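Local coordinates for protein glycoside Hydrolase (Bacteroides uniformis, PDB 5TA0) that probably hydrolyses agarose-type galactans as a glycoside hydrolase with an alpha/beta barrel, here a Glu-to-Gln variant bound to an agarose oligosaccharide, at residues V27-N32 with T423-N428; Q356-T361 with M435-V440; V445-N450 with C509-N514. All blocks are in the same frame, centred on the assembly; numbering follows the deposited sequence. Where two conformers were deposited one is given.

Contact 1: residues V27-N32 with T423-N428; sequences VQLNLN and TRVETN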
ATOM      1  N   VAL A  27     -20.482  10.418 -12.722  0.50 17.16           N
ATOM      2  CA  VAL A  27     -19.135   9.919 -12.875  0.50 17.70           C
ATOM      3  C   VAL A  27     -18.699  10.270 -14.304  0.50 17.35           C
ATOM      4  O   VAL A  27     -19.327   9.824 -15.264  0.50 17.40           O
ATOM      5  CB  VAL A  27     -19.141   8.397 -12.619  0.50 18.70           C
ATOM      6  CG1 VAL A  27     -17.822   7.766 -12.933  0.50 19.91           C
ATOM      7  CG2 VAL A  27     -19.512   8.098 -11.178  0.50 18.41           C
ATOM      8  N   GLN A  28     -17.651  11.083 -14.428  1.00 16.53           N
ATOM      9  CA  GLN A  28     -17.207  11.650 -15.712  1.00 17.17           C
ATOM     10  C   GLN A  28     -15.811  11.146 -16.072  1.00 16.05           C
ATOM     11  O   GLN A  28     -14.909  11.141 -15.219  1.00 15.66           O
ATOM     12  CB  GLN A  28     -17.182  13.174 -15.563  1.00 20.06           C
ATOM     13  CG  GLN A  28     -16.847  13.984 -16.800  1.00 24.99           C
ATOM     14  CD  GLN A  28     -17.025  15.485 -16.573  1.00 28.23           C
ATOM     15  OE1 GLN A  28     -16.063  16.198 -16.278  1.00 30.42           O
ATOM     16  NE2 GLN A  28     -18.268  15.961 -16.665  1.00 30.96           N
ATOM     17  N   LEU A  29     -15.638  10.734 -17.326  1.00 13.98           N
ATOM     18  CA  LEU A  29     -14.366  10.298 -17.888  1.00 14.00           C
ATOM     19  C   LEU A  29     -14.007  11.287 -18.990  1.00 13.53           C
ATOM     20  O   LEU A  29     -14.719  11.358 -20.006  1.00 14.11           O
ATOM     21  CB  LEU A  29     -14.523   8.902 -18.482  1.00 14.20           C
ATOM     22  CG  LEU A  29     -13.439   8.299 -19.382  1.00 14.25           C
ATOM     23  CD1 LEU A  29     -12.088   8.327 -18.717  1.00 15.08           C
ATOM     24  CD2 LEU A  29     -13.777   6.874 -19.766  1.00 14.76           C
ATOM     25  N   ASN A  30     -12.943  12.058 -18.803  1.00 12.67           N
ATOM     26  CA  ASN A  30     -12.460  12.975 -19.833  1.00 13.79           C
ATOM     27  C   ASN A  30     -11.248  12.340 -20.506  1.00 12.87           C
ATOM     28  O   ASN A  30     -10.095  12.618 -20.141  1.00 12.39           O
ATOM     29  CB  ASN A  30     -12.158  14.352 -19.235  1.00 15.73           C
ATOM     30  CG  ASN A  30     -13.401  15.034 -18.691  1.00 18.25           C
ATOM     31  OD1 ASN A  30     -14.429  15.066 -19.355  1.00 24.26           O
ATOM     32  ND2 ASN A  30     -13.333  15.526 -17.470  1.00 20.12           N
ATOM     33  N   LEU A  31     -11.504  11.469 -21.489  1.00 12.40           N
ATOM     34  CA  LEU A  31     -10.462  10.559 -21.989  1.00 13.17           C
ATOM     35  C   LEU A  31      -9.425  11.217 -22.915  1.00 12.48           C
ATOM     36  O   LEU A  31      -8.470  10.566 -23.290  1.00 12.68           O
ATOM     37  CB  LEU A  31     -11.042   9.256 -22.577  1.00 13.64           C
ATOM     38  CG  LEU A  31     -12.230   9.365 -23.546  1.00 14.13           C
ATOM     39  CD1 LEU A  31     -11.906  10.264 -24.742  1.00 14.92           C
ATOM     40  CD2 LEU A  31     -12.706   8.016 -24.057  1.00 15.02           C
ATOM     41  N   ASN A  32      -9.601  12.498 -23.232  1.00 12.46           N
ATOM     42  CA  ASN A  32      -8.588  13.277 -23.962  1.00 12.73           C
ATOM     43  C   ASN A  32      -7.672  14.112 -23.068  1.00 12.32           C
ATOM     44  O   ASN A  32      -6.783  14.783 -23.579  1.00 12.45           O
ATOM     45  CB  ASN A  32      -9.275  14.202 -24.969  1.00 13.47           C
ATOM     46  CG  ASN A  32     -10.079  15.290 -24.292  1.00 13.94           C
ATOM     47  OD1 ASN A  32     -10.908  15.012 -23.411  1.00 15.47           O
ATOM     48  ND2 ASN A  32      -9.862  16.534 -24.695  1.00 15.91           N
ATOM     49  N   THR A 423      -2.052   5.390 -20.392  1.00  9.10           N
ATOM     50  CA  THR A 423      -1.849   6.769 -19.944  1.00  9.27           C
ATOM     51  C   THR A 423      -3.048   7.187 -19.102  1.00  8.85           C
ATOM     52  O   THR A 423      -4.213   7.018 -19.519  1.00  9.66           O
ATOM     53  CB  THR A 423      -1.711   7.715 -21.157  1.00  9.64           C
ATOM     54  OG1 THR A 423      -0.540   7.342 -21.897  1.00 11.01           O
ATOM     55  CG2 THR A 423      -1.641   9.149 -20.740  1.00  9.82           C
ATOM     56  N   ARG A 424      -2.782   7.711 -17.903  1.00  8.57           N
ATOM     57  CA  ARG A 424      -3.843   8.130 -17.015  1.00  8.58           C
ATOM     58  C   ARG A 424      -4.570   9.335 -17.585  1.00  8.63           C
ATOM     59  O   ARG A 424      -3.919  10.278 -18.068  1.00  8.65           O
ATOM     60  CB  ARG A 424      -3.274   8.491 -15.650  1.00  8.61           C
ATOM     61  CG  ARG A 424      -4.297   8.599 -14.530  1.00  8.48           C
ATOM     62  CD  ARG A 424      -3.611   8.905 -13.213  1.00  8.85           C
ATOM     63  NE  ARG A 424      -4.546   8.991 -12.108  1.00  8.84           N
ATOM     64  CZ  ARG A 424      -4.309   9.650 -10.976  1.00  8.82           C
ATOM     65  NH1 ARG A 424      -3.163  10.304 -10.795  1.00  9.59           N
ATOM     66  NH2 ARG A 424      -5.245   9.700 -10.035  1.00  9.56           N
ATOM     67  N   VAL A 425      -5.893   9.331 -17.467  1.00  8.57           N
ATOM     68  CA  VAL A 425      -6.714  10.440 -17.917  1.00  9.27           C
ATOM     69  C   VAL A 425      -7.641  10.882 -16.814  1.00 10.05           C
ATOM     70  O   VAL A 425      -7.927  10.130 -15.857  1.00  9.96           O
ATOM     71  CB  VAL A 425      -7.478  10.140 -19.241  1.00  9.73           C
ATOM     72  CG1 VAL A 425      -6.493   9.975 -20.375  1.00  9.61           C
ATOM     73  CG2 VAL A 425      -8.387   8.911 -19.089  1.00 10.12           C
ATOM     74  N   GLU A 426      -8.123  12.105 -16.931  1.00 10.92           N
ATOM     75  CA  GLU A 426      -8.948  12.692 -15.889  1.00 12.28           C
ATOM     76  C   GLU A 426     -10.310  12.035 -15.718  1.00 12.21           C
ATOM     77  O   GLU A 426     -11.020  11.790 -16.694  1.00 11.26           O
ATOM     78  CB  GLU A 426      -9.166  14.171 -16.158  1.00 15.30           C
ATOM     79  CG  GLU A 426      -9.840  14.835 -14.979  1.00 19.27           C
ATOM     80  CD  GLU A 426     -10.535  16.122 -15.280  1.00 24.14           C
ATOM     81  OE1 GLU A 426     -10.740  16.498 -16.449  1.00 27.25           O
ATOM     82  OE2 GLU A 426     -10.888  16.760 -14.267  1.00 29.31           O
ATOM     83  N   THR A 427     -10.678  11.808 -14.460  1.00 11.73           N
ATOM     84  CA  THR A 427     -12.028  11.407 -14.085  1.00 12.69           C
ATOM     85  C   THR A 427     -12.491  12.292 -12.946  1.00 13.51           C
ATOM     86  O   THR A 427     -11.681  12.789 -12.178  1.00 14.15           O
ATOM     87  CB  THR A 427     -12.109   9.939 -13.635  1.00 12.91           C
ATOM     88  OG1 THR A 427     -11.241   9.728 -12.505  1.00 13.07           O
ATOM     89  CG2 THR A 427     -11.753   9.010 -14.765  1.00 13.16           C
ATOM     90  N   ASN A 428     -13.816  12.400 -12.788  0.50 14.08           N
ATOM     91  CA  ASN A 428     -14.470  13.177 -11.704  0.50 15.48           C
ATOM     92  C   ASN A 428     -15.686  12.416 -11.216  0.50 15.17           C
ATOM     93  O   ASN A 428     -16.474  11.996 -12.057  0.50 13.69           O
ATOM     94  CB  ASN A 428     -14.977  14.526 -12.229  0.50 17.07           C
ATOM     95  CG  ASN A 428     -13.877  15.386 -12.816  0.50 19.08           C
ATOM     96  OD1 ASN A 428     -12.961  15.807 -12.114  0.50 22.15           O
ATOM     97  ND2 ASN A 428     -13.972  15.659 -14.101  0.50 20.80           N
TER
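Asn30 turns its amide back beside its own backbone nitrogen (chi1 -64°), and Glu426, with CG anti to its nitrogen (chi1 -171°), runs extended beyond it, so that the two side chains lie alongside each other and ND2 meets OE1. Gln28, also extended, joins them on the face shared by Gln28, Asn30, Glu426 and Asn428. Asn30 ND2 is the shared donor. It bonds to Glu426 OE1 at 3.0 Å, arriving from above the carboxylate plane, and to Gln28 OE1 at 3.1 Å, where the acceptor lies close to the plane of the Asn30 amide. Two acceptors thus restrain the rotation of this amide. In the conformer given, Asn428 ND2 makes at most a weak, doubtful bond to Gln28 OE1. The second oxygen of Glu426, OE2, is salt-bridged to Arg647, so the buried carboxylate probably stays charged. On the Leu29 and Thr427 side the contact is mainly carbon: Leu29 CD1 lies 3.8 Å from Val425 CG2 and also meets the methyl of Thr427. Val425 CG1 sits 3.6 Å from Leu31 O, a buried carbonyl with no partner in the model. Along the backbones, Gln28 N donates to Asn428 O at 2.8 Å, Asn428 N returns the bond to Gln28 O at 2.9 Å, and Asn30 N reaches Glu426 O. Strand axes 4.7 Å apart at 165° confirm an antiparallel pair. With strand 457-464 bonded parallel on the other edge of 25-30, the N-terminal strand is an interior member of the mixed sheet of the beta-sandwich region.

Contact 2: residues Q356-T361 with M435-V440; sequences QFMERT and MCDAYV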
ATOM      1  N   GLN A 356      -6.523   4.212  -3.830  1.00  7.31           N
ATOM      2  CA  GLN A 356      -5.938   5.307  -3.052  1.00  7.24           C
ATOM      3  C   GLN A 356      -4.435   5.382  -3.262  1.00  7.00           C
ATOM      4  O   GLN A 356      -3.910   6.481  -3.418  1.00  7.47           O
ATOM      5  CB  GLN A 356      -6.331   5.212  -1.578  1.00  7.37           C
ATOM      6  CG  GLN A 356      -7.861   5.307  -1.426  1.00  7.71           C
ATOM      7  CD  GLN A 356      -8.387   5.323  -0.020  1.00  8.39           C
ATOM      8  OE1 GLN A 356      -9.215   4.470   0.358  1.00  9.40           O
ATOM      9  NE2 GLN A 356      -7.973   6.316   0.754  1.00  8.61           N
ATOM     10  N   PHE A 357      -3.753   4.248  -3.413  1.00  6.78           N
ATOM     11  CA  PHE A 357      -2.306   4.282  -3.709  1.00  6.79           C
ATOM     12  C   PHE A 357      -2.048   4.819  -5.118  1.00  7.26           C
ATOM     13  O   PHE A 357      -1.090   5.586  -5.312  1.00  7.68           O
ATOM     14  CB  PHE A 357      -1.655   2.904  -3.573  1.00  6.63           C
ATOM     15  CG  PHE A 357      -1.816   2.277  -2.199  1.00  6.38           C
ATOM     16  CD1 PHE A 357      -1.672   3.025  -1.014  1.00  6.61           C
ATOM     17  CD2 PHE A 357      -2.096   0.931  -2.107  1.00  6.63           C
ATOM     18  CE1 PHE A 357      -1.819   2.430   0.231  1.00  6.63           C
ATOM     19  CE2 PHE A 357      -2.221   0.345  -0.884  1.00  6.88           C
ATOM     20  CZ  PHE A 357      -2.105   1.086   0.279  1.00  6.77           C
ATOM     21  N   MET A 358      -2.932   4.496  -6.045  1.00  7.13           N
ATOM     22  CA  MET A 358      -2.809   4.988  -7.439  1.00  7.83           C
ATOM     23  C   MET A 358      -2.891   6.513  -7.476  1.00  8.64           C
ATOM     24  O   MET A 358      -2.241   7.147  -8.328  1.00  8.73           O
ATOM     25  CB  MET A 358      -3.887   4.342  -8.308  1.00  8.13           C
ATOM     26  CG  MET A 358      -3.584   2.892  -8.657  1.00  8.09           C
ATOM     27  SD  MET A 358      -5.020   1.894  -9.156  1.00  8.89           S
ATOM     28  CE  MET A 358      -5.466   2.710 -10.676  1.00  8.55           C
ATOM     29  N   GLU A 359      -3.650   7.118  -6.572  1.00  8.84           N
ATOM     30  CA  GLU A 359      -3.720   8.576  -6.479  1.00 10.51           C
ATOM     31  C   GLU A 359      -2.414   9.214  -6.061  1.00 11.04           C
ATOM     32  O   GLU A 359      -2.289  10.422  -6.238  1.00 11.80           O
ATOM     33  CB  GLU A 359      -4.775   9.047  -5.493  1.00 11.47           C
ATOM     34  CG  GLU A 359      -6.178   8.731  -5.873  1.00 12.68           C
ATOM     35  CD  GLU A 359      -7.165   9.174  -4.823  1.00 13.87           C
ATOM     36  OE1 GLU A 359      -7.042  10.311  -4.310  1.00 14.79           O
ATOM     37  OE2 GLU A 359      -8.056   8.378  -4.536  1.00 14.93           O
ATOM     38  N   ARG A 360      -1.494   8.448  -5.446  1.00 10.71           N
ATOM     39  CA  ARG A 360      -0.172   8.951  -5.015  1.00 11.46           C
ATOM     40  C   ARG A 360       0.956   8.268  -5.674  1.00 11.51           C
ATOM     41  O   ARG A 360       2.030   8.086  -5.092  1.00 12.15           O
ATOM     42  CB  ARG A 360       0.065   8.642  -3.537  1.00 12.74           C
ATOM     43  CG  ARG A 360      -0.952   9.214  -2.686  1.00 12.07           C
ATOM     44  CD  ARG A 360      -0.562   9.077  -1.222  1.00 11.21           C
ATOM     45  NE  ARG A 360      -1.709   9.541  -0.513  1.00 10.11           N
ATOM     46  CZ  ARG A 360      -1.735  10.423   0.480  1.00  9.69           C
ATOM     47  NH1 ARG A 360      -0.622  10.953   0.988  1.00  9.13           N
ATOM     48  NH2 ARG A 360      -2.915  10.731   1.002  1.00 10.21           N
ATOM     49  N   THR A 361       0.748   7.847  -6.909  1.00 11.10           N
ATOM     50  CA  THR A 361       1.692   7.032  -7.585  1.00 11.01           C
ATOM     51  C   THR A 361       3.096   7.655  -7.659  1.00 10.61           C
ATOM     52  O   THR A 361       4.090   6.937  -7.653  1.00 12.75           O
ATOM     53  CB  THR A 361       1.141   6.609  -8.969  1.00 10.32           C
ATOM     54  OG1 THR A 361       2.041   5.700  -9.593  1.00 11.10           O
ATOM     55  CG2 THR A 361       0.890   7.808  -9.886  1.00 10.27           C
ATOM     56  N   MET A 435     -14.703   6.378  -5.703  1.00  9.82           N
ATOM     57  CA  MET A 435     -13.387   6.702  -6.256  1.00  9.64           C
ATOM     58  C   MET A 435     -13.338   6.257  -7.698  1.00  9.46           C
ATOM     59  O   MET A 435     -13.910   5.232  -8.058  1.00  9.79           O
ATOM     60  CB  MET A 435     -12.296   6.010  -5.441  1.00  9.62           C
ATOM     61  CG  MET A 435     -12.240   6.485  -4.009  1.00  9.58           C
ATOM     62  SD  MET A 435     -10.839   5.868  -3.064  1.00  9.93           S
ATOM     63  CE  MET A 435     -11.293   4.127  -2.923  1.00  9.80           C
ATOM     64  N   CYS A 436     -12.680   7.040  -8.539  0.53  9.39           N
ATOM     65  CA  CYS A 436     -12.602   6.709  -9.939  0.53  9.60           C
ATOM     66  C   CYS A 436     -11.241   7.031 -10.500  0.53  9.28           C
ATOM     67  O   CYS A 436     -10.530   7.869  -9.990  0.53  9.46           O
ATOM     68  CB  CYS A 436     -13.695   7.426 -10.741  0.53 10.30           C
ATOM     69  SG  CYS A 436     -13.815   9.213 -10.476  0.53 10.90           S
ATOM     70  N   ASP A 437     -10.892   6.302 -11.550  1.00  9.08           N
ATOM     71  CA  ASP A 437      -9.612   6.500 -12.257  1.00  8.65           C
ATOM     72  C   ASP A 437      -9.765   5.908 -13.656  1.00  8.51           C
ATOM     73  O   ASP A 437     -10.715   5.151 -13.933  1.00  9.05           O
ATOM     74  CB  ASP A 437      -8.459   5.841 -11.450  1.00  8.27           C
ATOM     75  CG  ASP A 437      -7.101   6.486 -11.678  1.00  8.61           C
ATOM     76  OD1 ASP A 437      -6.934   7.382 -12.533  1.00  8.44           O
ATOM     77  OD2 ASP A 437      -6.167   6.036 -10.972  1.00  8.79           O
ATOM     78  N   ALA A 438      -8.854   6.253 -14.562  1.00  8.36           N
ATOM     79  CA  ALA A 438      -8.938   5.746 -15.929  1.00  8.51           C
ATOM     80  C   ALA A 438      -7.611   5.805 -16.635  1.00  8.57           C
ATOM     81  O   ALA A 438      -6.800   6.701 -16.366  1.00  8.18           O
ATOM     82  CB  ALA A 438      -9.970   6.520 -16.724  1.00  8.94           C
ATOM     83  N   TYR A 439      -7.410   4.852 -17.546  1.00  8.25           N
ATOM     84  CA  TYR A 439      -6.150   4.678 -18.288  1.00  8.46           C
ATOM     85  C   TYR A 439      -6.459   4.327 -19.735  1.00  8.88           C
ATOM     86  O   TYR A 439      -7.336   3.492 -20.011  1.00  9.44           O
ATOM     87  CB  TYR A 439      -5.235   3.610 -17.614  1.00  8.34           C
ATOM     88  CG  TYR A 439      -4.892   4.007 -16.190  1.00  8.21           C
ATOM     89  CD1 TYR A 439      -3.760   4.773 -15.942  1.00  8.18           C
ATOM     90  CD2 TYR A 439      -5.742   3.736 -15.136  1.00  8.18           C
ATOM     91  CE1 TYR A 439      -3.457   5.233 -14.666  1.00  8.37           C
ATOM     92  CE2 TYR A 439      -5.459   4.198 -13.859  1.00  8.20           C
ATOM     93  CZ  TYR A 439      -4.321   4.947 -13.629  1.00  8.21           C
ATOM     94  OH  TYR A 439      -4.018   5.451 -12.384  1.00  8.30           O
ATOM     95  N   VAL A 440      -5.727   4.958 -20.646  1.00  9.40           N
ATOM     96  CA  VAL A 440      -5.930   4.808 -22.097  1.00  9.93           C
ATOM     97  C   VAL A 440      -4.737   4.087 -22.713  1.00 10.54           C
ATOM     98  O   VAL A 440      -3.602   4.570 -22.649  1.00 10.22           O
ATOM     99  CB  VAL A 440      -6.038   6.189 -22.761  1.00 10.30           C
ATOM    100  CG1 VAL A 440      -6.096   6.047 -24.289  1.00 10.43           C
ATOM    101  CG2 VAL A 440      -7.254   6.961 -22.252  1.00 10.91           C
TER
HETATM  102  O   HOH W   1      -1.713   5.780 -10.944  1.00 11.62           O
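Met358 packs tightly against Asp437 and Tyr439. Its chain bends at the last torsion (chi3 66°), which carries CE to 3.4 Å from Asp437 OD2 and 3.5 Å from Tyr439 CE2. The two strand residues are themselves joined: Tyr439 OH donates to Asp437 OD2 at 2.6 Å, coming from above the carboxylate plane, while Asp437 OD1 is salt-bridged to Arg424. A water completes this part, giving one hydrogen to Met358 O at 3.0 Å and the other to Tyr439 OH at 2.7 Å. No direct hydrogen bond crosses the interface. Here helix 340-358 of the alpha/beta barrel and the type I turn from Met358 to Thr361 meet strand 434-441 of the beta-sandwich. With Asp437 shortened to an alanine, Arg424 would probably lose this carboxylate partner and the Tyr439 hydroxyl its acceptor, and a gap would be likely beside the Met358 methyl. A second close point is Met435 SD, 3.4 Å from Gln356 CG, the two side chains crossing at about a right angle; the Gln356 amide is engaged by Glu301 and Gly297. Towards the partly exposed Glu359 the fit slackens, with OE2 4.0 Å from Met435 SD and its carboxylate paired with Arg592.

Contact 3: residues V445-N450 with C509-N514; sequences VYFIIN and CVICYN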
ATOM      1  N   VAL A 445      -9.736   1.823 -23.399  1.00 11.65           N
ATOM      2  CA  VAL A 445      -9.823   2.712 -22.238  1.00 11.03           C
ATOM      3  C   VAL A 445     -10.408   1.928 -21.078  1.00 11.08           C
ATOM      4  O   VAL A 445     -11.445   1.294 -21.235  1.00 12.32           O
ATOM      5  CB  VAL A 445     -10.695   3.948 -22.507  1.00 11.32           C
ATOM      6  CG1 VAL A 445     -10.661   4.915 -21.324  1.00 11.83           C
ATOM      7  CG2 VAL A 445     -10.223   4.641 -23.771  1.00 11.49           C
ATOM      8  N   TYR A 446      -9.760   2.000 -19.920  1.00 10.11           N
ATOM      9  CA  TYR A 446     -10.156   1.284 -18.701  1.00 10.04           C
ATOM     10  C   TYR A 446     -10.615   2.322 -17.712  1.00  9.51           C
ATOM     11  O   TYR A 446      -9.844   3.204 -17.327  1.00 10.53           O
ATOM     12  CB  TYR A 446      -8.982   0.457 -18.136  1.00 10.10           C
ATOM     13  CG  TYR A 446      -8.460  -0.493 -19.156  1.00 10.56           C
ATOM     14  CD1 TYR A 446      -9.117  -1.697 -19.391  1.00 11.45           C
ATOM     15  CD2 TYR A 446      -7.359  -0.167 -19.942  1.00 11.02           C
ATOM     16  CE1 TYR A 446      -8.676  -2.561 -20.363  1.00 11.65           C
ATOM     17  CE2 TYR A 446      -6.899  -1.037 -20.927  1.00 11.91           C
ATOM     18  CZ  TYR A 446      -7.572  -2.231 -21.121  1.00 12.40           C
ATOM     19  OH  TYR A 446      -7.175  -3.103 -22.107  1.00 14.74           O
ATOM     20  N   PHE A 447     -11.891   2.244 -17.327  1.00  9.19           N
ATOM     21  CA  PHE A 447     -12.535   3.172 -16.416  1.00  9.44           C
ATOM     22  C   PHE A 447     -12.861   2.394 -15.140  1.00  9.30           C
ATOM     23  O   PHE A 447     -13.670   1.447 -15.173  1.00  9.47           O
ATOM     24  CB  PHE A 447     -13.795   3.707 -17.099  1.00  9.97           C
ATOM     25  CG  PHE A 447     -14.511   4.827 -16.389  1.00 11.01           C
ATOM     26  CD1 PHE A 447     -13.940   5.625 -15.408  1.00 11.53           C
ATOM     27  CD2 PHE A 447     -15.820   5.124 -16.801  1.00 12.04           C
ATOM     28  CE1 PHE A 447     -14.656   6.664 -14.829  1.00 11.90           C
ATOM     29  CE2 PHE A 447     -16.510   6.177 -16.251  1.00 12.45           C
ATOM     30  CZ  PHE A 447     -15.933   6.940 -15.282  1.00 12.79           C
ATOM     31  N   ILE A 448     -12.170   2.730 -14.048  1.00  8.60           N
ATOM     32  CA  ILE A 448     -12.291   1.955 -12.798  1.00  8.79           C
ATOM     33  C   ILE A 448     -13.034   2.774 -11.781  1.00  8.37           C
ATOM     34  O   ILE A 448     -12.717   3.937 -11.560  1.00  8.76           O
ATOM     35  CB  ILE A 448     -10.910   1.556 -12.221  1.00  9.14           C
ATOM     36  CG1 ILE A 448     -10.017   0.896 -13.275  1.00  9.49           C
ATOM     37  CG2 ILE A 448     -11.073   0.645 -11.023  1.00  9.08           C
ATOM     38  CD1 ILE A 448      -8.922   1.780 -13.820  1.00 10.09           C
ATOM     39  N   ILE A 449     -14.046   2.166 -11.147  1.00  8.51           N
ATOM     40  CA  ILE A 449     -14.874   2.858 -10.170  1.00  8.65           C
ATOM     41  C   ILE A 449     -15.023   1.956  -8.955  1.00  8.37           C
ATOM     42  O   ILE A 449     -15.305   0.776  -9.112  1.00  8.88           O
ATOM     43  CB  ILE A 449     -16.265   3.259 -10.736  1.00  9.38           C
ATOM     44  CG1 ILE A 449     -16.114   3.885 -12.139  1.00 10.34           C
ATOM     45  CG2 ILE A 449     -17.002   4.165  -9.768  1.00  9.61           C
ATOM     46  CD1 ILE A 449     -17.430   4.189 -12.839  1.00 11.28           C
ATOM     47  N   ASN A 450     -14.822   2.540  -7.778  1.00  7.78           N
ATOM     48  CA  ASN A 450     -14.854   1.795  -6.510  1.00  8.05           C
ATOM     49  C   ASN A 450     -15.764   2.491  -5.509  1.00  8.12           C
ATOM     50  O   ASN A 450     -15.763   3.695  -5.373  1.00  8.58           O
ATOM     51  CB  ASN A 450     -13.424   1.696  -5.968  1.00  7.90           C
ATOM     52  CG  ASN A 450     -13.350   1.025  -4.602  1.00  7.74           C
ATOM     53  OD1 ASN A 450     -13.258   1.681  -3.575  1.00  8.33           O
ATOM     54  ND2 ASN A 450     -13.423  -0.286  -4.604  1.00  8.20           N
ATOM     55  N   CYS A 509     -16.033  -1.784 -10.254  1.00  8.98           N
ATOM     56  CA  CYS A 509     -16.163  -2.149 -11.643  1.00  9.47           C
ATOM     57  C   CYS A 509     -14.975  -1.632 -12.454  1.00  9.16           C
ATOM     58  O   CYS A 509     -14.397  -0.587 -12.131  1.00  9.42           O
ATOM     59  CB  CYS A 509     -17.471  -1.661 -12.273  1.00 10.91           C
ATOM     60  SG  CYS A 509     -17.748   0.128 -12.250  1.00 11.75           S
ATOM     61  N   VAL A 510     -14.621  -2.403 -13.473  1.00  9.31           N
ATOM     62  CA  VAL A 510     -13.653  -1.988 -14.496  1.00  9.75           C
ATOM     63  C   VAL A 510     -14.421  -2.051 -15.816  1.00 10.21           C
ATOM     64  O   VAL A 510     -14.855  -3.148 -16.234  1.00 10.81           O
ATOM     65  CB  VAL A 510     -12.391  -2.876 -14.537  1.00  9.52           C
ATOM     66  CG1 VAL A 510     -11.511  -2.538 -15.746  1.00  9.81           C
ATOM     67  CG2 VAL A 510     -11.602  -2.740 -13.238  1.00  9.70           C
ATOM     68  N   ILE A 511     -14.594  -0.883 -16.429  1.00 10.57           N
ATOM     69  CA  ILE A 511     -15.340  -0.757 -17.695  1.00 11.35           C
ATOM     70  C   ILE A 511     -14.312  -0.571 -18.787  1.00 11.96           C
ATOM     71  O   ILE A 511     -13.474   0.331 -18.722  1.00 11.41           O
ATOM     72  CB  ILE A 511     -16.311   0.423 -17.630  1.00 12.15           C
ATOM     73  CG1 ILE A 511     -17.286   0.274 -16.449  1.00 13.14           C
ATOM     74  CG2 ILE A 511     -17.086   0.552 -18.950  1.00 12.23           C
ATOM     75  CD1 ILE A 511     -17.901   1.550 -15.971  1.00 14.65           C
ATOM     76  N   CYS A 512     -14.334  -1.466 -19.769  1.00 12.11           N
ATOM     77  CA  CYS A 512     -13.355  -1.488 -20.839  1.00 12.58           C
ATOM     78  C   CYS A 512     -14.023  -1.002 -22.128  1.00 12.63           C
ATOM     79  O   CYS A 512     -14.880  -1.692 -22.672  1.00 13.31           O
ATOM     80  CB  CYS A 512     -12.772  -2.896 -21.012  1.00 12.80           C
ATOM     81  SG  CYS A 512     -12.245  -3.691 -19.467  1.00 15.83           S
ATOM     82  N   TYR A 513     -13.643   0.185 -22.582  1.00 11.99           N
ATOM     83  CA  TYR A 513     -14.153   0.731 -23.859  1.00 12.62           C
ATOM     84  C   TYR A 513     -13.158   0.381 -24.937  1.00 13.76           C
ATOM     85  O   TYR A 513     -11.964   0.608 -24.762  1.00 14.92           O
ATOM     86  CB  TYR A 513     -14.317   2.232 -23.794  1.00 12.65           C
ATOM     87  CG  TYR A 513     -15.268   2.737 -22.728  1.00 13.11           C
ATOM     88  CD1 TYR A 513     -16.604   3.005 -23.002  1.00 13.40           C
ATOM     89  CD2 TYR A 513     -14.838   2.943 -21.428  1.00 13.94           C
ATOM     90  CE1 TYR A 513     -17.473   3.477 -22.035  1.00 13.88           C
ATOM     91  CE2 TYR A 513     -15.700   3.404 -20.448  1.00 13.86           C
ATOM     92  CZ  TYR A 513     -17.016   3.673 -20.745  1.00 13.82           C
ATOM     93  OH  TYR A 513     -17.843   4.124 -19.754  1.00 14.28           O
ATOM     94  N   ASN A 514     -13.625  -0.180 -26.059  1.00 13.98           N
ATOM     95  CA  ASN A 514     -12.779  -0.426 -27.203  1.00 15.03           C
ATOM     96  C   ASN A 514     -13.239   0.463 -28.362  1.00 14.12           C
ATOM     97  O   ASN A 514     -14.421   0.481 -28.703  1.00 15.37           O
ATOM     98  CB  ASN A 514     -12.826  -1.890 -27.604  1.00 17.18           C
ATOM     99  CG  ASN A 514     -11.933  -2.196 -28.787  1.00 19.94           C
ATOM    100  OD1 ASN A 514     -12.425  -2.479 -29.875  1.00 23.96           O
ATOM    101  ND2 ASN A 514     -10.631  -2.115 -28.597  1.00 21.45           N
TER
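Phe447 and Tyr513 lie side by side and point the same way, on one face of an antiparallel strand pair within the beta-sandwich domain. Phe447 CB meets the edge of the Tyr513 ring in plane, 3.9 Å from CE2. In turn Tyr513 OH reaches the rim of the phenylalanine, 3.7 Å from Phe447 CD2, so the contact runs through the ring edges, the Phe447 CB and the Tyr513 hydroxyl. With CG anti to the backbone nitrogen (chi1 -172°), the Phe447 ring has one face against Ile449 CD1, 3.9 Å above its plane and displaced toward the rim. The Ile449 and Ile511 side chains cross at a slant, their CD1 atoms 4.1 Å apart. Val27 and Leu29 of strand 25-30 also pack on this Phe447, tying the apolar face into the sandwich interior. On the reverse face, Cys512 approaches the Tyr446 ring as a sulfur-aromatic contact: SG is 4.9 Å from the centroid and 78° off the normal, which places it at the edge. Ile448 and Val510 run alongside each other there, CG1 of Ile448 lying 4.0 Å from CG2 of Val510. Six backbone bonds hold the register through the pairs Val445-Tyr513, Phe447-Ile511 and Ile449-Cys509; in the straightest, Ile511 N donates to Phe447 O at 2.8 Å, the angle at hydrogen being 174°.

From the N terminus, residues 27-32 wait through 390 residues, including the barrel, before 423-428 closes contact 1. Contact 2 starts inside that loop, at 356-361, and ends beyond it at 435-440, so the two cross. Contact 3 then follows in series, closing a helix-free span of 58 residues. Strands 423-429, 434-441 and 444-451 are consecutive neighbours in one sheet: a probable hydrogen bond between Thr423 O and Val440 N (2.8 Å) joins contacts 1 and 2, and Asp437 O to Ile448 N (2.8 Å) joins 2 and 3. Contact 1 anchors the N-terminal strand, contact 2 sets helix 340-358 of the barrel against strand 434-441, and contact 3 extends the sheet toward strand 472-481.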